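Local coordinates for coenzyme f420-dependent n5,n10-methylenetetrahydromethanopterin reductase (Methanopyrus kandleri, PDB 1EZW), which catalyses the reversible reduction of methylene-tetrahydromethanopterin to methyl-tetrahydromethanopterin with reduced coenzyme F420, a step of methanogenesis from carbon dioxide, at residues 337-340 against 341-345; 123-126 against 127-131; 246-249 against 250-254; 184-187 against 188-192. All coordinates share one frame; numbering follows the deposited sequence.

Contact 1 (337-340 against 341-345). Unlike the reference sequence in segment 341-345: Ile-344 (reference Leu).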
loop_
_atom_site.group_PDB
_atom_site.type_symbol
_atom_site.label_atom_id
_atom_site.label_comp_id
_atom_site.label_asym_id
_atom_site.label_seq_id
_atom_site.Cartn_x
_atom_site.Cartn_y
_atom_site.Cartn_z
ATOM N N GLU A 337 -22.879 -2.250 -3.905
ATOM C CA GLU A 337 -22.974 -2.919 -5.194
ATOM C C GLU A 337 -24.381 -2.754 -5.790
ATOM O O GLU A 337 -24.527 -2.588 -7.001
ATOM C CB GLU A 337 -22.611 -4.406 -5.013
ATOM C CG GLU A 337 -21.116 -4.580 -4.706
ATOM C CD GLU A 337 -20.723 -6.019 -4.505
ATOM O OE1 GLU A 337 -21.525 -6.778 -3.895
ATOM O OE2 GLU A 337 -19.610 -6.373 -4.929
ATOM N N LEU A 338 -25.390 -2.797 -4.934
ATOM C CA LEU A 338 -26.775 -2.640 -5.407
ATOM C C LEU A 338 -26.929 -1.209 -5.960
ATOM O O LEU A 338 -27.547 -0.976 -7.013
ATOM C CB LEU A 338 -27.725 -2.957 -4.243
ATOM C CG LEU A 338 -29.195 -3.141 -4.591
ATOM C CD1 LEU A 338 -29.332 -4.107 -5.788
ATOM C CD2 LEU A 338 -29.918 -3.632 -3.360
ATOM N N VAL A 339 -26.315 -0.221 -5.310
ATOM C CA VAL A 339 -26.352 1.130 -5.874
ATOM C C VAL A 339 -25.625 1.173 -7.233
ATOM O O VAL A 339 -26.123 1.741 -8.203
ATOM C CB VAL A 339 -25.688 2.179 -4.903
ATOM C CG1 VAL A 339 -25.564 3.579 -5.602
ATOM C CG2 VAL A 339 -26.496 2.300 -3.657
ATOM N N GLY A 340 -24.433 0.572 -7.329
ATOM C CA GLY A 340 -23.719 0.626 -8.595
ATOM C C GLY A 340 -24.442 -0.117 -9.726
ATOM O O GLY A 340 -24.408 0.316 -10.878
ATOM N N GLN A 341 -25.102 -1.217 -9.388
ATOM C CA GLN A 341 -25.806 -2.032 -10.398
ATOM C C GLN A 341 -27.218 -1.600 -10.746
ATOM O O GLN A 341 -27.606 -1.733 -11.912
ATOM C CB GLN A 341 -25.883 -3.486 -9.937
ATOM C CG GLN A 341 -24.555 -4.242 -9.976
ATOM C CD GLN A 341 -24.059 -4.450 -11.400
ATOM O OE1 GLN A 341 -23.058 -3.867 -11.822
ATOM N NE2 GLN A 341 -24.781 -5.268 -12.157
ATOM N N GLU A 342 -27.982 -1.106 -9.771
ATOM C CA GLU A 342 -29.389 -0.779 -10.056
ATOM C C GLU A 342 -29.844 0.651 -9.793
ATOM O O GLU A 342 -31.066 0.957 -9.914
ATOM C CB GLU A 342 -30.296 -1.735 -9.282
ATOM C CG GLU A 342 -29.924 -3.215 -9.486
ATOM C CD GLU A 342 -30.980 -4.174 -8.977
ATOM O OE1 GLU A 342 -30.680 -5.392 -8.900
ATOM O OE2 GLU A 342 -32.115 -3.728 -8.665
ATOM N N VAL A 343 -28.915 1.524 -9.394
ATOM C CA VAL A 343 -29.287 2.908 -9.150
ATOM C C VAL A 343 -28.497 3.840 -10.053
ATOM O O VAL A 343 -29.078 4.575 -10.862
ATOM C CB VAL A 343 -29.069 3.312 -7.660
ATOM C CG1 VAL A 343 -29.374 4.805 -7.476
ATOM C CG2 VAL A 343 -29.975 2.475 -6.742
ATOM N N ILE A 344 -27.162 3.834 -9.922
ATOM C CA ILE A 344 -26.341 4.730 -10.726
ATOM C C ILE A 344 -26.586 4.679 -12.246
ATOM O O ILE A 344 -26.630 5.720 -12.884
ATOM C CB ILE A 344 -24.826 4.514 -10.399
ATOM C CG1 ILE A 344 -24.596 4.968 -8.945
ATOM C CG2 ILE A 344 -23.924 5.300 -11.376
ATOM C CD1 ILE A 344 -23.149 4.770 -8.427
ATOM N N PRO A 345 -26.743 3.473 -12.836
ATOM C CA PRO A 345 -26.985 3.392 -14.288
ATOM C C PRO A 345 -28.226 4.186 -14.768
ATOM O O PRO A 345 -28.312 4.577 -15.946
ATOM C CB PRO A 345 -27.131 1.884 -14.514
ATOM C CG PRO A 345 -26.191 1.307 -13.435
ATOM C CD PRO A 345 -26.686 2.119 -12.257
#
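Leu-338 and Glu-342 meet one helical turn apart, and their side chains cross at a slant. The methyl CD1 of Leu-338 lies 3.6 Å from the carboxylate carbon CD of Glu-342. The same methyl also touches CG, so the glutamate chain runs past it. Glu-342 is extended beyond CG, which carries its carboxylate to the end of the leucine. Leu-338 reaches back toward this partner because its CG stands anti to the backbone N (chi1 -167°), although its CB starts out away from residues 341-345.

The second pair is Val-339 and Ile-344, again slanted against each other. Val-339 CG1 is 3.7 Å from Ile-344 CG1, and Ile-344 CD1 continues past it toward Gly-340.

The backbone bonds run along helix 332-342 into residues 343-345. Glu-337 O accepts from Gln-341 N, and Leu-338 O accepts from Glu-342 N at 2.8 Å. Ile-344 N meets Val-339 O almost head-on at 2.9 Å. Val-343 N reaches Val-339 O at 3.0 Å from above the carbonyl plane. The i to i+5 bond of Ile-344 beside the i to i+4 bond of Val-343 makes this a pi-type turn. Pro-345 has no N-H to give, and its CD rests 3.2 Å from Gly-340 O.

Around this turn, Leu-338 and Glu-342 lie on Pro-304 of helix 304-316, and Val-343 packs on Val-307 and Ile-311 of that helix. Val-339 leans on Phe-232 and Ile-234 of strand 232-234. Val-343 and Ile-344 reach Phe-6 of strand 5-10, while Glu-337 forms a salt bridge with Lys-15 of the second subunit.

Contact 2 (123-126 against 127-131)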
loop_
_atom_site.group_PDB
_atom_site.type_symbol
_atom_site.label_atom_id
_atom_site.label_comp_id
_atom_site.label_asym_id
_atom_site.label_seq_id
_atom_site.Cartn_x
_atom_site.Cartn_y
_atom_site.Cartn_z
ATOM N N ASP A 123 -11.007 38.947 20.513
ATOM C CA ASP A 123 -12.389 39.051 20.059
ATOM C C ASP A 123 -12.934 37.782 19.385
ATOM O O ASP A 123 -12.252 37.153 18.554
ATOM C CB ASP A 123 -12.505 40.197 19.056
ATOM C CG ASP A 123 -12.160 41.538 19.668
ATOM O OD1 ASP A 123 -11.935 42.469 18.883
ATOM O OD2 ASP A 123 -12.132 41.649 20.922
ATOM N N GLU A 124 -14.180 37.449 19.712
ATOM C CA GLU A 124 -14.859 36.292 19.113
ATOM C C GLU A 124 -14.960 36.460 17.611
ATOM O O GLU A 124 -15.083 37.562 17.100
ATOM C CB GLU A 124 -16.273 36.147 19.652
ATOM C CG GLU A 124 -16.390 35.955 21.112
ATOM C CD GLU A 124 -17.807 35.598 21.483
ATOM O OE1 GLU A 124 -18.742 36.115 20.837
ATOM O OE2 GLU A 124 -17.975 34.803 22.416
ATOM N N VAL A 125 -14.964 35.338 16.896
ATOM C CA VAL A 125 -15.019 35.356 15.451
ATOM C C VAL A 125 -16.125 34.405 15.029
ATOM O O VAL A 125 -16.231 33.291 15.563
ATOM C CB VAL A 125 -13.671 34.841 14.842
ATOM C CG1 VAL A 125 -13.743 34.848 13.319
ATOM C CG2 VAL A 125 -12.514 35.702 15.297
ATOM N N GLY A 126 -16.947 34.828 14.074
ATOM C CA GLY A 126 -18.017 33.963 13.622
ATOM C C GLY A 126 -17.432 32.765 12.858
ATOM O O GLY A 126 -16.434 32.904 12.150
ATOM N N PRO A 127 -18.031 31.583 13.011
ATOM C CA PRO A 127 -17.587 30.355 12.332
ATOM C C PRO A 127 -17.512 30.529 10.817
ATOM O O PRO A 127 -16.595 30.002 10.173
ATOM C CB PRO A 127 -18.649 29.346 12.773
ATOM C CG PRO A 127 -18.901 29.791 14.181
ATOM C CD PRO A 127 -19.162 31.273 13.897
ATOM N N ALA A 128 -18.445 31.273 10.211
ATOM C CA ALA A 128 -18.359 31.444 8.772
ATOM C C ALA A 128 -17.099 32.246 8.400
ATOM O O ALA A 128 -16.482 32.004 7.346
ATOM C CB ALA A 128 -19.625 32.125 8.223
ATOM N N THR A 129 -16.732 33.204 9.249
ATOM C CA THR A 129 -15.525 33.986 9.008
ATOM C C THR A 129 -14.309 33.070 9.202
ATOM O O THR A 129 -13.407 33.105 8.376
ATOM C CB THR A 129 -15.456 35.198 9.923
ATOM O OG1 THR A 129 -16.475 36.116 9.486
ATOM C CG2 THR A 129 -14.092 35.862 9.853
ATOM N N ALA A 130 -14.303 32.257 10.255
ATOM C CA ALA A 130 -13.182 31.325 10.464
ATOM C C ALA A 130 -13.014 30.418 9.226
ATOM O O ALA A 130 -11.886 30.190 8.776
ATOM C CB ALA A 130 -13.391 30.477 11.734
ATOM N N ILE A 131 -14.117 29.931 8.663
ATOM C CA ILE A 131 -14.043 29.075 7.480
ATOM C C ILE A 131 -13.495 29.850 6.279
ATOM O O ILE A 131 -12.699 29.337 5.507
ATOM C CB ILE A 131 -15.422 28.434 7.178
ATOM C CG1 ILE A 131 -15.749 27.409 8.282
ATOM C CG2 ILE A 131 -15.380 27.742 5.749
ATOM C CD1 ILE A 131 -17.145 26.785 8.195
#
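This is the N-terminal end of helix 127-142, with Gly-126 at the N-cap position and Pro-127 as the first helical residue. It lies in the TIM-barrel fold of the luciferase-like family. An extended loop, residues 123-126, leads into the first turn.

Proline suits this place. A first-turn residue needs no N-H for the helix, and the ring of Pro-127 holds phi near the helical range (-55°). CD takes the place of the amide hydrogen on Pro-127 N.

The first helical bond runs from Ala-130 N to Gly-126 O at 2.9 Å. The N-H points at the oxygen with an angle of 162°, and the donor lies in the carbonyl plane. Thr-129 N is also 2.9 Å from Gly-126 O. CB of Thr-129 approaches Gly-126 O at 3.3 Å. The next bond of the helix, Ile-131 N to Pro-127 O, repeats the pattern at 2.9 Å.

Outside the two segments, Pro-127 and Ala-130 touch Tyr-69, while Ala-128 and Ile-131 lie against Met-182 of helix 180-189. Ile-131 also reaches Phe-173 and Met-175, so the Ile-131 side of the turn faces strand 173-176. The backbone of Val-125 is hydrogen-bonded to Lys-113.

The side-chain contact across the cap is between Val-125 and Thr-129, which cross at about a right angle. The threonine turns its methyl to the valine, because CG2 is the branch opposite the backbone N while OG1 has chi1 -70°. Val-125 CG1 meets Thr-129 CG2 at 3.6 Å.

Contact 3 (246-249 against 250-254)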
loop_
_atom_site.group_PDB
_atom_site.type_symbol
_atom_site.label_atom_id
_atom_site.label_comp_id
_atom_site.label_asym_id
_atom_site.label_seq_id
_atom_site.Cartn_x
_atom_site.Cartn_y
_atom_site.Cartn_z
ATOM N N LYS A 246 -33.685 2.857 11.063
ATOM C CA LYS A 246 -34.226 3.316 12.347
ATOM C C LYS A 246 -33.309 3.901 13.398
ATOM O O LYS A 246 -33.536 5.033 13.843
ATOM C CB LYS A 246 -35.139 2.238 12.939
ATOM C CG LYS A 246 -36.387 2.069 12.072
ATOM C CD LYS A 246 -37.394 1.065 12.609
ATOM C CE LYS A 246 -38.545 0.894 11.616
ATOM N NZ LYS A 246 -39.514 -0.168 12.013
ATOM N N ILE A 247 -32.266 3.181 13.797
ATOM C CA ILE A 247 -31.375 3.743 14.797
ATOM C C ILE A 247 -30.819 5.077 14.325
ATOM O O ILE A 247 -30.763 6.036 15.085
ATOM C CB ILE A 247 -30.196 2.799 15.135
ATOM C CG1 ILE A 247 -29.301 3.441 16.200
ATOM C CG2 ILE A 247 -29.363 2.521 13.880
ATOM C CD1 ILE A 247 -30.008 3.803 17.497
ATOM N N VAL A 248 -30.423 5.158 13.056
ATOM C CA VAL A 248 -29.865 6.411 12.565
ATOM C C VAL A 248 -30.925 7.519 12.509
ATOM O O VAL A 248 -30.665 8.640 12.920
ATOM C CB VAL A 248 -29.192 6.232 11.175
ATOM C CG1 VAL A 248 -28.633 7.567 10.697
ATOM C CG2 VAL A 248 -28.039 5.192 11.267
ATOM N N VAL A 249 -32.120 7.213 12.014
ATOM C CA VAL A 249 -33.171 8.228 11.950
ATOM C C VAL A 249 -33.537 8.685 13.371
ATOM O O VAL A 249 -33.750 9.880 13.610
ATOM C CB VAL A 249 -34.421 7.698 11.213
ATOM C CG1 VAL A 249 -35.600 8.629 11.441
ATOM C CG2 VAL A 249 -34.120 7.618 9.704
ATOM N N ALA A 250 -33.583 7.746 14.312
ATOM C CA ALA A 250 -33.901 8.099 15.694
ATOM C C ALA A 250 -32.978 9.220 16.170
ATOM O O ALA A 250 -33.444 10.201 16.748
ATOM C CB ALA A 250 -33.770 6.881 16.596
ATOM N N PHE A 251 -31.674 9.089 15.916
ATOM C CA PHE A 251 -30.726 10.133 16.303
ATOM C C PHE A 251 -30.932 11.412 15.519
ATOM O O PHE A 251 -30.711 12.513 16.035
ATOM C CB PHE A 251 -29.274 9.681 16.116
ATOM C CG PHE A 251 -28.692 8.981 17.315
ATOM C CD1 PHE A 251 -29.057 7.671 17.632
ATOM C CD2 PHE A 251 -27.802 9.651 18.152
ATOM C CE1 PHE A 251 -28.545 7.041 18.769
ATOM C CE2 PHE A 251 -27.285 9.034 19.290
ATOM C CZ PHE A 251 -27.660 7.724 19.598
ATOM N N ILE A 252 -31.327 11.279 14.257
ATOM C CA ILE A 252 -31.561 12.469 13.447
ATOM C C ILE A 252 -32.773 13.222 14.010
ATOM O O ILE A 252 -32.733 14.441 14.163
ATOM C CB ILE A 252 -31.818 12.097 11.969
ATOM C CG1 ILE A 252 -30.570 11.407 11.395
ATOM C CG2 ILE A 252 -32.205 13.355 11.174
ATOM C CD1 ILE A 252 -30.697 10.946 9.956
ATOM N N VAL A 253 -33.840 12.485 14.308
ATOM C CA VAL A 253 -35.048 13.079 14.861
ATOM C C VAL A 253 -34.684 13.823 16.131
ATOM O O VAL A 253 -35.107 14.956 16.338
ATOM C CB VAL A 253 -36.117 12.011 15.207
ATOM C CG1 VAL A 253 -37.287 12.664 15.947
ATOM C CG2 VAL A 253 -36.628 11.352 13.935
ATOM N N MET A 254 -33.887 13.183 16.977
ATOM C CA MET A 254 -33.476 13.810 18.230
ATOM C C MET A 254 -32.757 15.141 18.064
ATOM O O MET A 254 -33.048 16.095 18.792
ATOM C CB MET A 254 -32.566 12.889 19.028
ATOM C CG MET A 254 -32.054 13.539 20.296
ATOM S SD MET A 254 -30.771 12.561 21.050
ATOM C CE MET A 254 -29.509 12.634 19.758
#
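Four consecutive backbone bonds join residues 246-249 to 250-254. Val-253 N to Val-249 O is the shortest, 2.7 Å, and nearly straight at 171°. Ala-250 N to Lys-246 O is 2.8 Å, and Ile-252 N to Val-248 O is 3.0 Å in the carbonyl plane. Phe-251 N to Ile-247 O is longer, 3.3 Å. That oxygen also lies in the plane of the Phe-251 ring, at its edge. The ammonium of Lys-246 turns to Glu-243 in a salt bridge.

Packing follows the same spacing of four. Ile-247 and Phe-251 run side by side, with Ile-247 CD1 3.8 Å from Phe-251 CE1. Val-249 CG1 meets Val-253 CG2 at 3.8 Å. Ile-252 CG1 is anti to the carbonyl carbon (chi1 -62°); with the chain extended beyond it, Ile-252 CD1 comes to 4.0 Å from Val-248 CG1. Ile-252 also packs on Phe-298 of helix 292-298. Cutting Ile-252 back to an alanine would remove CD1 and is likely to open a gap between Val-248 and Phe-298.

Val-249 and Val-253 share Met-294. Phe-283 receives Ile-247 and Phe-251. The i to i+4 bonds and pairs are those of an alpha-helix; helix 238-254 packs its sides on helices 273-277, 283-289 and 292-298.

Contact 4 (184-187 against 188-192)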
loop_
_atom_site.group_PDB
_atom_site.type_symbol
_atom_site.label_atom_id
_atom_site.label_comp_id
_atom_site.label_asym_id
_atom_site.label_seq_id
_atom_site.Cartn_x
_atom_site.Cartn_y
_atom_site.Cartn_z
ATOM N N LYS A 184 -25.274 30.593 2.546
ATOM C CA LYS A 184 -24.946 31.723 1.691
ATOM C C LYS A 184 -23.413 31.843 1.482
ATOM O O LYS A 184 -22.924 32.081 0.375
ATOM C CB LYS A 184 -25.519 32.991 2.338
ATOM C CG LYS A 184 -25.557 34.155 1.416
ATOM C CD LYS A 184 -26.260 35.340 2.117
ATOM C CE LYS A 184 -26.372 36.522 1.164
ATOM N NZ LYS A 184 -25.027 36.828 0.626
ATOM N N THR A 185 -22.662 31.646 2.558
ATOM C CA THR A 185 -21.198 31.712 2.467
ATOM C C THR A 185 -20.665 30.642 1.499
ATOM O O THR A 185 -19.753 30.884 0.716
ATOM C CB THR A 185 -20.575 31.493 3.867
ATOM O OG1 THR A 185 -21.077 32.514 4.752
ATOM C CG2 THR A 185 -19.016 31.570 3.810
ATOM N N ALA A 186 -21.241 29.449 1.572
ATOM C CA ALA A 186 -20.805 28.364 0.704
ATOM C C ALA A 186 -21.101 28.716 -0.763
ATOM O O ALA A 186 -20.299 28.472 -1.640
ATOM C CB ALA A 186 -21.507 27.048 1.133
ATOM N N GLY A 187 -22.254 29.343 -1.036
ATOM C CA GLY A 187 -22.529 29.695 -2.424
ATOM C C GLY A 187 -21.549 30.744 -2.911
ATOM O O GLY A 187 -21.204 30.831 -4.094
ATOM N N GLU A 188 -21.032 31.530 -1.993
ATOM C CA GLU A 188 -20.102 32.563 -2.389
ATOM C C GLU A 188 -18.670 32.074 -2.580
ATOM O O GLU A 188 -17.999 32.474 -3.529
ATOM C CB GLU A 188 -20.090 33.702 -1.352
ATOM C CG GLU A 188 -19.025 34.748 -1.646
ATOM C CD GLU A 188 -18.895 35.806 -0.548
ATOM O OE1 GLU A 188 -17.770 36.367 -0.443
ATOM O OE2 GLU A 188 -19.883 36.077 0.185
ATOM N N ILE A 189 -18.219 31.164 -1.712
ATOM C CA ILE A 189 -16.819 30.782 -1.768
ATOM C C ILE A 189 -16.493 29.311 -2.023
ATOM O O ILE A 189 -15.322 28.975 -2.195
ATOM C CB ILE A 189 -16.087 31.141 -0.431
ATOM C CG1 ILE A 189 -16.497 30.149 0.671
ATOM C CG2 ILE A 189 -16.465 32.602 0.034
ATOM C CD1 ILE A 189 -15.784 30.295 2.014
ATOM N N ALA A 190 -17.509 28.465 -2.083
ATOM C CA ALA A 190 -17.199 27.037 -2.252
ATOM C C ALA A 190 -17.469 26.418 -3.608
ATOM O O ALA A 190 -18.327 26.887 -4.371
ATOM C CB ALA A 190 -17.951 26.252 -1.168
ATOM N N ASN A 191 -16.752 25.329 -3.921
ATOM C CA ASN A 191 -17.033 24.582 -5.149
ATOM C C ASN A 191 -18.239 23.669 -4.928
ATOM O O ASN A 191 -18.840 23.200 -5.871
ATOM C CB ASN A 191 -15.845 23.687 -5.496
ATOM C CG ASN A 191 -14.670 24.489 -5.941
ATOM O OD1 ASN A 191 -14.748 25.185 -6.970
ATOM N ND2 ASN A 191 -13.591 24.435 -5.197
ATOM N N GLY A 192 -18.535 23.399 -3.668
ATOM C CA GLY A 192 -19.666 22.555 -3.334
ATOM C C GLY A 192 -20.145 22.747 -1.914
ATOM O O GLY A 192 -19.458 23.349 -1.083
HETATM O O HOH W 1 -22.241 35.571 0.728
#
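Ile-189 turns its CG1 over Thr-185 by holding it between its own backbone N and carbonyl carbon (chi1 74°), a tight place that lays Ile-189 CG1 3.3 Å from Thr-185 O. Thr-185 has CG2 anti to its own N, so the methyl heads for the isoleucine. The two chains then lie side by side and point the same way, with Thr-185 CG2 3.9 Å from Ile-189 CD1. The hydroxyl of Thr-185 goes to Ile-181 O instead.

Lys-184 and Glu-188 are linked through water. The water accepts from Lys-184 NZ at 3.1 Å and donates to Glu-188 OE2 at 2.5 Å. Lys-184 NZ and Glu-188 OE2 themselves stay 5.2 Å apart. Each charge has a direct partner as well, Glu-216 for the lysine and Arg-132 for the glutamate. Arg-132 takes OE1 and the water OE2, so both oxygens of Glu-188 are engaged, which probably stabilises the negative charge of the carboxylate.

The backbone bonds run on to the last turn. Ile-189 N gives to Thr-185 O at 2.9 Å. Glu-188 N gives to Lys-184 O and, weakly, to Thr-185 O. Ala-190 N closes the series on Ala-186 O at 2.8 Å, although Ala-190 itself has left helical angles. Ala-190 CB packs 4.3 Å from Ala-186 CB.

The turn belongs to a beta-alpha-beta unit of the barrel: strand 173-176, helix 180-189, strand 192-196. Thr-185, Ala-186 and Ile-189 rest on Met-175 of the first strand. Arg-132 of helix 127-142 touches Thr-185 and Ile-189, and Gly-192 is backbone-bonded to Met-175 as the next strand begins.

In the fold
From the N terminus, contact 2 comes first and starts helix 127-142 after a long loop. Contact 4 ends helix 180-189 and leads into strand 192-196. Contact 3 forms the last turns of helix 238-254, and contact 1 lies on helix 332-342 and the residues after it, near the C terminus. All four are local turns in series, so none nests in or crosses another, and none closes a long loop. Only contacts 2 and 4 touch: Ala-128 CB packs 3.8 Å from Thr-185 OG1, joining two neighbouring barrel helices. Contacts 1 and 2 lie on opposite sides of the chain's centre, their centres about 41 Å apart.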